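Local coordinates for geranylgeranyl pyrophosphate synthetase (Pyrococcus horikoshii, PDB 1WY0), which probably builds geranylgeranyl diphosphate, a C20 isoprenoid precursor, by condensing isopentenyl diphosphate with allylic diphosphates, as polyprenyl synthetases of its family do, at residues W217-D222 with G235-K240; V165-Y170 with K243-A248. One frame throughout, in Å; residues are numbered along the deposited sequence.

Contact 1 (W217-D222 with G235-K240); sequences WDDVLD and GSDIRK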
loop_
_atom_site.group_PDB
_atom_site.type_symbol
_atom_site.label_atom_id
_atom_site.label_comp_id
_atom_site.label_asym_id
_atom_site.label_seq_id
_atom_site.Cartn_x
_atom_site.Cartn_y
_atom_site.Cartn_z
ATOM N N TRP A 217 3.935 -10.648 25.313
ATOM C CA TRP A 217 5.136 -10.927 26.089
ATOM C C TRP A 217 6.147 -9.782 25.964
ATOM O O TRP A 217 6.898 -9.500 26.904
ATOM C CB TRP A 217 5.766 -12.249 25.632
ATOM C CG TRP A 217 6.857 -12.733 26.539
ATOM C CD1 TRP A 217 8.202 -12.730 26.290
ATOM C CD2 TRP A 217 6.692 -13.284 27.851
ATOM N NE1 TRP A 217 8.885 -13.250 27.370
ATOM C CE2 TRP A 217 7.981 -13.597 28.341
ATOM C CE3 TRP A 217 5.578 -13.546 28.661
ATOM C CZ2 TRP A 217 8.188 -14.159 29.607
ATOM C CZ3 TRP A 217 5.782 -14.109 29.922
ATOM C CH2 TRP A 217 7.083 -14.408 30.381
ATOM N N ASP A 218 6.177 -9.127 24.808
ATOM C CA ASP A 218 7.086 -8.000 24.615
ATOM C C ASP A 218 6.669 -6.866 25.526
ATOM O O ASP A 218 7.515 -6.224 26.151
ATOM C CB ASP A 218 7.069 -7.512 23.163
ATOM C CG ASP A 218 8.003 -8.300 22.286
ATOM O OD1 ASP A 218 8.669 -9.216 22.817
ATOM O OD2 ASP A 218 8.077 -8.006 21.072
ATOM N N ASP A 219 5.365 -6.616 25.598
ATOM C CA ASP A 219 4.856 -5.562 26.458
ATOM C C ASP A 219 5.175 -5.871 27.913
ATOM O O ASP A 219 5.472 -4.966 28.689
ATOM C CB ASP A 219 3.347 -5.392 26.259
ATOM C CG ASP A 219 3.001 -4.905 24.854
ATOM O OD1 ASP A 219 3.928 -4.457 24.150
ATOM O OD2 ASP A 219 1.813 -4.955 24.460
ATOM N N VAL A 220 5.126 -7.152 28.274
ATOM C CA VAL A 220 5.427 -7.591 29.637
ATOM C C VAL A 220 6.894 -7.332 29.966
ATOM O O VAL A 220 7.219 -6.792 31.016
ATOM C CB VAL A 220 5.176 -9.110 29.820
ATOM C CG1 VAL A 220 5.856 -9.596 31.095
ATOM C CG2 VAL A 220 3.674 -9.397 29.882
ATOM N N LEU A 221 7.768 -7.746 29.058
ATOM C CA LEU A 221 9.206 -7.563 29.201
ATOM C C LEU A 221 9.581 -6.087 29.321
ATOM O O LEU A 221 10.502 -5.698 30.026
ATOM C CB LEU A 221 9.894 -8.167 27.976
ATOM C CG LEU A 221 10.039 -9.685 28.072
ATOM C CD1 LEU A 221 10.805 -10.278 26.888
ATOM C CD2 LEU A 221 10.782 -10.130 29.330
ATOM N N ASP A 222 8.852 -5.254 28.557
ATOM C CA ASP A 222 9.161 -3.831 28.547
ATOM C C ASP A 222 9.030 -3.201 29.935
ATOM O O ASP A 222 9.572 -2.140 30.223
ATOM C CB ASP A 222 8.216 -3.140 27.565
ATOM C CG ASP A 222 8.636 -1.689 27.411
ATOM O OD1 ASP A 222 9.561 -1.441 26.637
ATOM O OD2 ASP A 222 8.053 -0.833 28.075
ATOM N N GLY A 235 9.537 0.421 31.371
ATOM C CA GLY A 235 8.391 1.326 31.404
ATOM C C GLY A 235 8.422 2.347 30.265
ATOM O O GLY A 235 7.777 3.386 30.315
ATOM N N SER A 236 9.095 2.148 29.138
ATOM C CA SER A 236 9.009 3.134 28.073
ATOM C C SER A 236 7.605 3.099 27.466
ATOM O O SER A 236 7.158 4.074 26.870
ATOM C CB SER A 236 10.078 2.882 26.999
ATOM O OG SER A 236 9.999 1.568 26.482
ATOM N N ASP A 237 6.909 1.976 27.619
ATOM C CA ASP A 237 5.548 1.876 27.110
ATOM C C ASP A 237 4.624 2.712 28.001
ATOM O O ASP A 237 3.558 3.149 27.566
ATOM C CB ASP A 237 5.058 0.424 27.093
ATOM C CG ASP A 237 5.616 -0.376 25.923
ATOM O OD1 ASP A 237 6.152 0.230 24.970
ATOM O OD2 ASP A 237 5.497 -1.617 25.949
ATOM N N ILE A 238 5.028 2.931 29.249
ATOM C CA ILE A 238 4.219 3.732 30.164
ATOM C C ILE A 238 4.375 5.200 29.788
ATOM O O ILE A 238 3.410 5.968 29.749
ATOM C CB ILE A 238 4.679 3.581 31.630
ATOM C CG1 ILE A 238 4.584 2.120 32.076
ATOM C CG2 ILE A 238 3.827 4.476 32.531
ATOM C CD1 ILE A 238 3.171 1.580 32.093
ATOM N N ARG A 239 5.617 5.577 29.514
ATOM C CA ARG A 239 5.926 6.933 29.094
ATOM C C ARG A 239 5.280 7.216 27.743
ATOM O O ARG A 239 4.948 8.340 27.390
ATOM C CB ARG A 239 7.446 7.071 28.974
ATOM C CG ARG A 239 8.171 6.872 30.306
ATOM C CD ARG A 239 9.223 7.961 30.553
ATOM N NE ARG A 239 10.526 7.365 30.867
ATOM C CZ ARG A 239 11.383 7.177 29.845
ATOM N NH1 ARG A 239 11.039 7.524 28.618
ATOM N NH2 ARG A 239 12.581 6.632 30.078
ATOM N N LYS A 240 5.148 6.129 26.962
ATOM C CA LYS A 240 4.546 6.250 25.640
ATOM C C LYS A 240 3.021 6.332 25.721
ATOM O O LYS A 240 2.339 6.753 24.794
ATOM C CB LYS A 240 4.938 5.014 24.830
ATOM C CG LYS A 240 6.023 5.316 23.797
ATOM C CD LYS A 240 6.965 4.125 23.594
ATOM C CE LYS A 240 6.355 3.046 22.691
ATOM N NZ LYS A 240 7.010 1.765 22.948
HETATM O O HOH W 1 4.365 -2.656 28.214
#

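Contact 2 (V165-Y170 with K243-A248); sequences VTIEEY and KTLIVA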
loop_
_atom_site.group_PDB
_atom_site.type_symbol
_atom_site.label_atom_id
_atom_site.label_comp_id
_atom_site.label_asym_id
_atom_site.label_seq_id
_atom_site.Cartn_x
_atom_site.Cartn_y
_atom_site.Cartn_z
ATOM N N VAL A 165 -8.983 1.803 27.678
ATOM C CA VAL A 165 -9.430 0.791 26.720
ATOM C C VAL A 165 -9.811 -0.438 27.518
ATOM O O VAL A 165 -9.412 -0.571 28.667
ATOM C CB VAL A 165 -8.309 0.352 25.727
ATOM C CG1 VAL A 165 -7.976 1.472 24.758
ATOM C CG2 VAL A 165 -7.078 -0.071 26.503
ATOM N N THR A 166 -10.563 -1.341 26.902
ATOM C CA THR A 166 -10.981 -2.567 27.570
ATOM C C THR A 166 -10.139 -3.731 27.077
ATOM O O THR A 166 -9.502 -3.646 26.030
ATOM C CB THR A 166 -12.466 -2.891 27.282
ATOM O OG1 THR A 166 -12.600 -3.405 25.948
ATOM C CG2 THR A 166 -13.318 -1.631 27.433
ATOM N N ILE A 167 -10.129 -4.819 27.838
ATOM C CA ILE A 167 -9.367 -5.989 27.451
ATOM C C ILE A 167 -9.868 -6.442 26.090
ATOM O O ILE A 167 -9.089 -6.866 25.242
ATOM C CB ILE A 167 -9.552 -7.144 28.468
ATOM C CG1 ILE A 167 -8.817 -6.819 29.776
ATOM C CG2 ILE A 167 -9.064 -8.453 27.875
ATOM C CD1 ILE A 167 -9.090 -7.823 30.894
ATOM N N GLU A 168 -11.178 -6.346 25.893
ATOM C CA GLU A 168 -11.800 -6.757 24.645
ATOM C C GLU A 168 -11.374 -5.885 23.467
ATOM O O GLU A 168 -11.182 -6.378 22.359
ATOM C CB GLU A 168 -13.319 -6.696 24.776
ATOM C CG GLU A 168 -14.031 -7.112 23.509
ATOM C CD GLU A 168 -15.480 -6.720 23.519
ATOM O OE1 GLU A 168 -16.227 -7.257 24.374
ATOM O OE2 GLU A 168 -15.863 -5.866 22.676
ATOM N N GLU A 169 -11.263 -4.585 23.706
ATOM C CA GLU A 169 -10.851 -3.663 22.661
ATOM C C GLU A 169 -9.417 -3.983 22.273
ATOM O O GLU A 169 -9.112 -4.168 21.093
ATOM C CB GLU A 169 -10.960 -2.221 23.152
ATOM C CG GLU A 169 -12.305 -1.582 22.839
ATOM C CD GLU A 169 -12.520 -0.256 23.552
ATOM O OE1 GLU A 169 -12.022 -0.082 24.686
ATOM O OE2 GLU A 169 -13.202 0.615 22.972
ATOM N N TYR A 170 -8.544 -4.074 23.274
ATOM C CA TYR A 170 -7.153 -4.314 22.913
ATOM C C TYR A 170 -6.980 -5.659 22.208
ATOM O O TYR A 170 -6.341 -5.769 21.170
ATOM C CB TYR A 170 -6.316 -4.286 24.192
ATOM C CG TYR A 170 -4.985 -4.899 23.933
ATOM C CD1 TYR A 170 -3.955 -4.123 23.409
ATOM C CD2 TYR A 170 -4.763 -6.249 24.205
ATOM C CE1 TYR A 170 -2.712 -4.688 23.167
ATOM C CE2 TYR A 170 -3.522 -6.817 23.953
ATOM C CZ TYR A 170 -2.501 -6.043 23.432
ATOM O OH TYR A 170 -1.262 -6.599 23.185
ATOM N N LYS A 243 -1.213 1.334 24.584
ATOM C CA LYS A 243 -2.308 0.469 25.009
ATOM C C LYS A 243 -1.920 -0.996 24.861
ATOM O O LYS A 243 -1.876 -1.533 23.757
ATOM C CB LYS A 243 -3.568 0.737 24.182
ATOM C CG LYS A 243 -4.499 1.784 24.764
ATOM C CD LYS A 243 -3.934 3.180 24.636
ATOM C CE LYS A 243 -4.874 4.196 25.246
ATOM N NZ LYS A 243 -4.400 5.574 24.998
ATOM N N THR A 244 -1.620 -1.633 25.983
ATOM C CA THR A 244 -1.243 -3.039 25.995
ATOM C C THR A 244 -2.311 -3.806 26.776
ATOM O O THR A 244 -3.233 -3.205 27.317
ATOM C CB THR A 244 0.102 -3.232 26.698
ATOM O OG1 THR A 244 -0.087 -3.123 28.115
ATOM C CG2 THR A 244 1.097 -2.166 26.242
ATOM N N LEU A 245 -2.185 -5.128 26.835
ATOM C CA LEU A 245 -3.146 -5.943 27.577
ATOM C C LEU A 245 -3.009 -5.684 29.070
ATOM O O LEU A 245 -3.971 -5.826 29.820
ATOM C CB LEU A 245 -2.917 -7.430 27.302
ATOM C CG LEU A 245 -3.759 -8.384 28.150
ATOM C CD1 LEU A 245 -5.229 -7.992 28.097
ATOM C CD2 LEU A 245 -3.554 -9.803 27.648
ATOM N N ILE A 246 -1.801 -5.314 29.491
ATOM C CA ILE A 246 -1.520 -5.022 30.889
ATOM C C ILE A 246 -2.283 -3.779 31.339
ATOM O O ILE A 246 -2.900 -3.754 32.405
ATOM C CB ILE A 246 -0.010 -4.791 31.099
ATOM C CG1 ILE A 246 0.763 -6.023 30.625
ATOM C CG2 ILE A 246 0.282 -4.501 32.568
ATOM C CD1 ILE A 246 2.245 -5.793 30.427
ATOM N N VAL A 247 -2.240 -2.741 30.513
ATOM C CA VAL A 247 -2.920 -1.492 30.813
ATOM C C VAL A 247 -4.441 -1.679 30.734
ATOM O O VAL A 247 -5.188 -1.059 31.494
ATOM C CB VAL A 247 -2.460 -0.401 29.825
ATOM C CG1 VAL A 247 -3.321 0.816 29.943
ATOM C CG2 VAL A 247 -1.025 -0.032 30.111
ATOM N N ALA A 248 -4.905 -2.529 29.818
ATOM C CA ALA A 248 -6.339 -2.777 29.695
ATOM C C ALA A 248 -6.841 -3.493 30.953
ATOM O O ALA A 248 -7.903 -3.163 31.481
ATOM C CB ALA A 248 -6.636 -3.618 28.461
HETATM O O HOH W 2 -0.157 -6.364 25.600
#

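Contact 1 (W217-D222 with G235-K240)
Asp222 grips the start of helix 236-240 twice. Its carbonyl O accepts from Gly235 N at 2.8 Å, nearly straight. Its OD2 takes Asp237 N at 3.1 Å on the syn side, 28° out of the carboxylate plane. Asp218, Asp219 and Asp222 form the second DDxxD motif of the isoprenoid synthase fold, which in relatives helps bind magnesium and diphosphate; here the Asp222 side chain turns to helix 236-240. With CG opposite its own backbone N (chi1 -173°), the carboxylate reaches that helix, while OD1 pairs with Lys232. Gly235 at the N-cap has positive phi, where a CB would jam against the preceding carbonyl. The Asp222 and Asp237 carboxylates stack with planes 21° apart, OD2 to OD2 3.4 Å, and cations flank the pair: Lys240 NZ bridges to Asp237 OD1 at 2.7 Å. With an alanine in place of Asp222, Lys232 would probably lose its carboxylate mate and Asp237 N its side-chain acceptor. The Asp219 carboxylate, whose OD1 pairs with Lys242, lies nearly perpendicular to that of Asp237. One water donates to Asp219 O at 2.6 Å and Asp237 OD2 at 2.7 Å.

Contact 2 (V165-Y170 with K243-A248)
Ile167 and Ala248 bring the two backbones closest, CA to CA 5.0 Å, where the start of helix 167-193 meets the first turn of helix 245-253. Both starts are capped by threonine: Thr166 and Glu169 form a capping box, and Thr244 OG1 accepts from Val247 N and, weakly, from Ile246 N. Two helices of the all-alpha isoprenoid synthase fold are thus joined at their N-terminal ends. Tyr170 carries much of the contact. Its CG stands anti to the backbone N (chi1 164°), which sends the ring across the Thr244-Leu245 peptide: Leu245 N lies 3.5 Å above the ring plane over its centre, and Thr244 C lies over the same face toward the rim. Leu245 crosses the tyrosine at about a right angle, its CB 3.5 Å from Tyr170 CE2. A water lies 2.7 Å from Tyr170 OH and accepts from Leu245 N at 2.7 Å. Farther along, Ala248 CB packs 3.7 Å from Ile167 N, and Ile167 CG2 meets Leu245 CD1 at 3.9 Å; Tyr302 covers both of these larger side chains. Val165 spreads both methyls against Lys243 CG, tightly at 3.5 Å for CG1. The lysine chain then bends at chi2 (72°), carrying NZ away to Lys162 O. Across the contact the chemistry is therefore mainly apolar and shape-based; several helix-start amides find side-chain or water acceptors, Ile167 N on Glu252 among them, while the ring covers a peptide whose N-H is still satisfied through that water.

Both contacts are largely buried and lie on the same side of the chain's centre, about 13 Å apart between centres, yet their chemistry differs. Contact 1 is polar: carboxylates, lysines and a helix start share a small interface at the aspartate-rich end of helix 197-224. Contact 2 buries more than twice the area, 426 against 194 Å², mostly through hydrocarbon and a ring. Consecutive elements tie them together: helix 167-193 precedes helix 197-224, and helix 236-240 precedes helix 245-253. They also touch directly, Asp219 OD2 packing 3.3 Å from Thr244 CB and Val220 CA 3.7 Å from Ile246 CD1, which places apolar packing beside the probable metal-binding motif.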